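Local coordinates for protein aminotransferase (Neisseria meningitidis Z2491, PDB 3JTX) that probably transfers amino groups between amino acids and keto acids, as a pyridoxal-phosphate enzyme of the class I and II aminotransferase family, at residues N77-R82 and S254-G259; Q316-K321 and L339-N344. One frame throughout, in Å; residues are numbered along the deposited sequence.

Interaction 1 (N77-R82 and S254-G259); sequences NWLKRR and SGFVAG
Trp78 O accepts a hydrogen bond from Arg82 N at 2.8 Å. This bond belongs to the last turn of helix 69-82, whose Trp78 and Leu79 reach strand 255-259. The contact is apolar and rests mainly on the end of the Phe256 ring. Phe256 CZ lies 3.9 Å from both Trp78 CZ3 and Trp78 CE3. The indole atoms arrive at the rim of the Phe256 ring, near its plane. Relative to the indole plane, Phe256 CZ approaches obliquely. Trp78 holds CG opposite its backbone N (chi1 179°), which carries the six-membered part of the indole to that atom. Leu79 meets Phe256 from the opposite direction. Its CD2 is 4.0 Å from Phe256 CZ, again at the ring edge. The other branch, Leu79 CD1, touches Phe256 CE1 at 4.1 Å and lies 4.4 Å from Ala258 CB. Over one face of the indole, toward its rim, Arg82 CB sits 3.9 Å above the plane. Trp290 joins the cluster, meeting Phe256 edge-to-face and also touching Trp78. The helix packs on the seven-stranded sheet typical of the fold-type I large domain, and Leu79 also touches Ile94 and Met239 on the strands flanking 255-259.

Interaction 2 (Q316-K321 and L339-N344); sequences QVFDVK and LAFARN
Phe318 and Phe341 join a loop to a helix in the smaller, C-terminal part of the fold-type I aminotransferase fold. Phe318 belongs to the loop that links helix 294-314 to strand 328-332. Phe341 projects from helix 338-349.

The two side chains approach from opposite directions, and their CE1 and CZ atoms make the contact. Phe318 CZ is 3.8 Å from Phe341 CZ, and Phe318 CE1 is 3.9 Å from Phe341 CE1. The ring planes stand at 81°, with centroids 5.9 Å apart. Phe318 CZ lies at the edge of the Phe341 ring, in its plane. Phe341 CZ reaches the Phe318 ring obliquely. Phe341 has CG opposite its backbone N (chi1 -162°), and this sends the ring outward from the helix to the loop.

Helix 338-349 supplies polar bonds beside the pair. Asn344 N bonds to Ala340 O at 2.9 Å within the helix. Asn344 ND2 bonds to Tyr395 OH, which ties the helix to the C terminus.

Other apolar groups surround the pair. Both rings touch Leu331 on strand 328-332 and Ile391 on helix 381-394. Tyr395 also lies against both. On the loop side, Val317 CG1 rests 3.9 Å above the plane of the Phe318 ring, over its centre.

How the interactions relate
Helix 69-82 supplies the first half of interaction 1 early in the chain. The chain then builds most of the large sheet and passes Lys245, which carries the pyridoxal phosphate. Strand 255-259 follows and closes a loop of 171 residues. Helices 261-274, 280-291 and 294-314 lead on to interaction 2. That contact closes a much shorter loop of 17 residues, which holds strand 328-332. The two contacts run in series, so they neither nest nor cross. The centres of interaction 1 and interaction 2 are about 37 Å apart, on opposite sides of the chain's centre. Interaction 1 fastens a helix to the large sheet; interaction 2 joins a loop and a helix beside the small sheet.

Interaction 1 (N77-R82 and S254-G259)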
# COMPACT_ATOMS: atom_id res chain seq x y z
N ASN A 77 14.76 5.95 18.30
CA ASN A 77 14.88 6.94 19.36
C ASN A 77 13.59 7.09 20.16
O ASN A 77 13.63 7.16 21.39
CB ASN A 77 15.29 8.30 18.80
CG ASN A 77 16.71 8.31 18.25
OD1 ASN A 77 17.52 7.43 18.55
ND2 ASN A 77 17.01 9.30 17.42
N TRP A 78 12.46 7.15 19.47
CA TRP A 78 11.15 7.20 20.12
C TRP A 78 10.90 6.00 21.04
O TRP A 78 10.45 6.16 22.18
CB TRP A 78 10.01 7.29 19.09
CG TRP A 78 8.68 7.32 19.77
CD1 TRP A 78 8.09 8.40 20.40
CD2 TRP A 78 7.77 6.23 19.93
NE1 TRP A 78 6.88 8.03 20.92
CE2 TRP A 78 6.66 6.70 20.66
CE3 TRP A 78 7.80 4.89 19.54
CZ2 TRP A 78 5.58 5.89 21.00
CZ3 TRP A 78 6.71 4.08 19.86
CH2 TRP A 78 5.62 4.58 20.58
N LEU A 79 11.21 4.80 20.54
CA LEU A 79 11.05 3.57 21.33
C LEU A 79 11.87 3.60 22.63
O LEU A 79 11.41 3.15 23.68
CB LEU A 79 11.47 2.33 20.51
CG LEU A 79 10.52 1.89 19.38
CD1 LEU A 79 11.23 0.92 18.46
CD2 LEU A 79 9.22 1.25 19.92
N LYS A 80 13.10 4.10 22.54
CA LYS A 80 13.97 4.19 23.71
C LYS A 80 13.41 5.16 24.75
O LYS A 80 13.47 4.88 25.96
CB LYS A 80 15.39 4.62 23.32
CG LYS A 80 16.38 4.40 24.45
CD LYS A 80 17.84 4.61 24.03
CE LYS A 80 18.76 4.39 25.23
NZ LYS A 80 20.15 4.87 24.96
N ARG A 81 12.88 6.29 24.28
CA ARG A 81 12.24 7.26 25.17
C ARG A 81 10.97 6.71 25.79
O ARG A 81 10.70 6.92 26.97
CB ARG A 81 11.90 8.55 24.41
CG ARG A 81 13.11 9.39 24.03
CD ARG A 81 12.73 10.84 23.69
NE ARG A 81 11.60 10.95 22.77
CZ ARG A 81 11.69 10.81 21.44
NH1 ARG A 81 12.85 10.54 20.87
NH2 ARG A 81 10.60 10.95 20.69
N ARG A 82 10.18 6.00 24.99
CA ARG A 82 8.84 5.62 25.38
C ARG A 82 8.82 4.39 26.29
O ARG A 82 7.96 4.30 27.19
CB ARG A 82 7.99 5.36 24.12
CG ARG A 82 6.62 4.72 24.38
CD ARG A 82 5.71 5.60 25.23
NE ARG A 82 4.40 4.97 25.39
CZ ARG A 82 4.13 3.98 26.24
NH1 ARG A 82 5.06 3.54 27.07
NH2 ARG A 82 2.91 3.46 26.28
N SER A 254 0.97 6.58 7.92
CA SER A 254 2.34 6.37 8.39
C SER A 254 2.43 5.71 9.77
O SER A 254 1.82 6.16 10.75
CB SER A 254 3.06 7.72 8.40
OG SER A 254 4.37 7.61 8.91
N GLY A 255 3.24 4.65 9.83
CA GLY A 255 3.60 4.03 11.08
C GLY A 255 4.90 3.26 10.91
O GLY A 255 5.71 3.57 10.01
N PHE A 256 5.11 2.27 11.76
CA PHE A 256 6.23 1.36 11.60
C PHE A 256 5.93 0.02 12.22
O PHE A 256 5.01 -0.10 13.01
CB PHE A 256 7.54 1.95 12.16
CG PHE A 256 7.59 2.11 13.66
CD1 PHE A 256 7.97 1.07 14.48
CD2 PHE A 256 7.29 3.34 14.25
CE1 PHE A 256 8.05 1.23 15.87
CE2 PHE A 256 7.37 3.52 15.63
CZ PHE A 256 7.75 2.47 16.44
N VAL A 257 6.70 -0.98 11.79
CA VAL A 257 6.70 -2.32 12.38
C VAL A 257 8.11 -2.53 12.94
O VAL A 257 9.09 -2.05 12.37
CB VAL A 257 6.31 -3.39 11.35
CG1 VAL A 257 7.29 -3.42 10.16
CG2 VAL A 257 6.23 -4.76 12.02
N ALA A 258 8.21 -3.19 14.09
CA ALA A 258 9.51 -3.40 14.74
C ALA A 258 9.57 -4.74 15.45
O ALA A 258 8.56 -5.22 15.98
CB ALA A 258 9.80 -2.27 15.72
N GLY A 259 10.75 -5.33 15.49
CA GLY A 259 10.94 -6.63 16.13
C GLY A 259 11.90 -7.50 15.35
O GLY A 259 12.89 -6.99 14.80

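Interaction 2 (Q316-K321 and L339-N344)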
# COMPACT_ATOMS: atom_id res chain seq x y z
N GLN A 316 -23.15 7.25 37.84
CA GLN A 316 -24.40 7.47 38.55
C GLN A 316 -25.39 6.34 38.31
O GLN A 316 -26.22 6.09 39.16
CB GLN A 316 -25.05 8.79 38.14
CG GLN A 316 -24.29 10.03 38.58
CD GLN A 316 -24.86 11.29 37.96
OE1 GLN A 316 -25.55 12.04 38.63
NE2 GLN A 316 -24.61 11.50 36.69
N VAL A 317 -25.31 5.69 37.15
CA VAL A 317 -26.29 4.68 36.74
C VAL A 317 -25.63 3.36 36.31
O VAL A 317 -26.17 2.29 36.55
CB VAL A 317 -27.20 5.24 35.62
CG1 VAL A 317 -27.95 4.14 34.90
CG2 VAL A 317 -28.18 6.27 36.21
N PHE A 318 -24.43 3.44 35.72
CA PHE A 318 -23.79 2.27 35.12
C PHE A 318 -22.62 1.74 35.92
O PHE A 318 -21.98 2.48 36.68
CB PHE A 318 -23.29 2.63 33.71
CG PHE A 318 -24.39 3.08 32.80
CD1 PHE A 318 -25.24 2.15 32.22
CD2 PHE A 318 -24.59 4.43 32.55
CE1 PHE A 318 -26.27 2.57 31.40
CE2 PHE A 318 -25.62 4.85 31.73
CZ PHE A 318 -26.47 3.92 31.16
N ASP A 319 -22.34 0.46 35.72
CA ASP A 319 -21.19 -0.19 36.30
C ASP A 319 -20.04 0.00 35.32
O ASP A 319 -19.93 -0.74 34.34
CB ASP A 319 -21.48 -1.68 36.51
CG ASP A 319 -20.34 -2.43 37.16
OD1 ASP A 319 -19.34 -1.80 37.60
OD2 ASP A 319 -20.43 -3.68 37.23
N VAL A 320 -19.22 1.01 35.57
CA VAL A 320 -18.21 1.44 34.61
C VAL A 320 -17.05 2.09 35.34
O VAL A 320 -17.24 2.66 36.42
CB VAL A 320 -18.79 2.44 33.57
CG1 VAL A 320 -19.29 3.68 34.25
CG2 VAL A 320 -17.77 2.79 32.48
N LYS A 321 -15.87 1.98 34.75
CA LYS A 321 -14.66 2.60 35.31
C LYS A 321 -13.77 3.09 34.18
O LYS A 321 -13.97 2.74 33.03
CB LYS A 321 -13.90 1.59 36.18
CG LYS A 321 -13.33 0.39 35.42
N LEU A 339 -28.38 -3.83 21.45
CA LEU A 339 -29.12 -3.38 20.28
C LEU A 339 -30.23 -2.40 20.70
O LEU A 339 -30.35 -1.32 20.14
CB LEU A 339 -29.74 -4.57 19.55
CG LEU A 339 -30.36 -4.29 18.19
CD1 LEU A 339 -29.34 -3.56 17.27
CD2 LEU A 339 -30.83 -5.62 17.58
N ALA A 340 -31.01 -2.80 21.70
CA ALA A 340 -32.10 -1.96 22.21
C ALA A 340 -31.55 -0.68 22.84
O ALA A 340 -32.17 0.37 22.72
CB ALA A 340 -32.96 -2.73 23.21
N PHE A 341 -30.38 -0.77 23.48
CA PHE A 341 -29.68 0.40 24.04
C PHE A 341 -29.33 1.44 22.96
O PHE A 341 -29.67 2.62 23.08
CB PHE A 341 -28.42 -0.06 24.76
CG PHE A 341 -27.85 0.94 25.72
CD1 PHE A 341 -28.37 1.06 27.00
CD2 PHE A 341 -26.77 1.73 25.36
CE1 PHE A 341 -27.84 1.99 27.90
CE2 PHE A 341 -26.23 2.65 26.25
CZ PHE A 341 -26.76 2.78 27.52
N ALA A 342 -28.67 1.00 21.90
CA ALA A 342 -28.30 1.89 20.81
C ALA A 342 -29.54 2.48 20.13
O ALA A 342 -29.56 3.66 19.78
CB ALA A 342 -27.41 1.16 19.80
N ARG A 343 -30.57 1.66 19.95
CA ARG A 343 -31.82 2.11 19.34
C ARG A 343 -32.50 3.19 20.19
O ARG A 343 -32.99 4.18 19.65
CB ARG A 343 -32.77 0.94 19.11
CG ARG A 343 -32.38 0.14 17.88
CD ARG A 343 -33.23 -1.10 17.71
NE ARG A 343 -32.92 -1.74 16.44
CZ ARG A 343 -33.24 -2.99 16.11
NH1 ARG A 343 -33.86 -3.80 16.96
NH2 ARG A 343 -32.89 -3.44 14.92
N ASN A 344 -32.50 3.02 21.50
CA ASN A 344 -33.12 4.01 22.41
C ASN A 344 -32.36 5.34 22.43
O ASN A 344 -32.96 6.43 22.39
CB ASN A 344 -33.26 3.41 23.81
CG ASN A 344 -34.12 4.25 24.74
OD1 ASN A 344 -35.15 4.79 24.34
ND2 ASN A 344 -33.70 4.36 26.00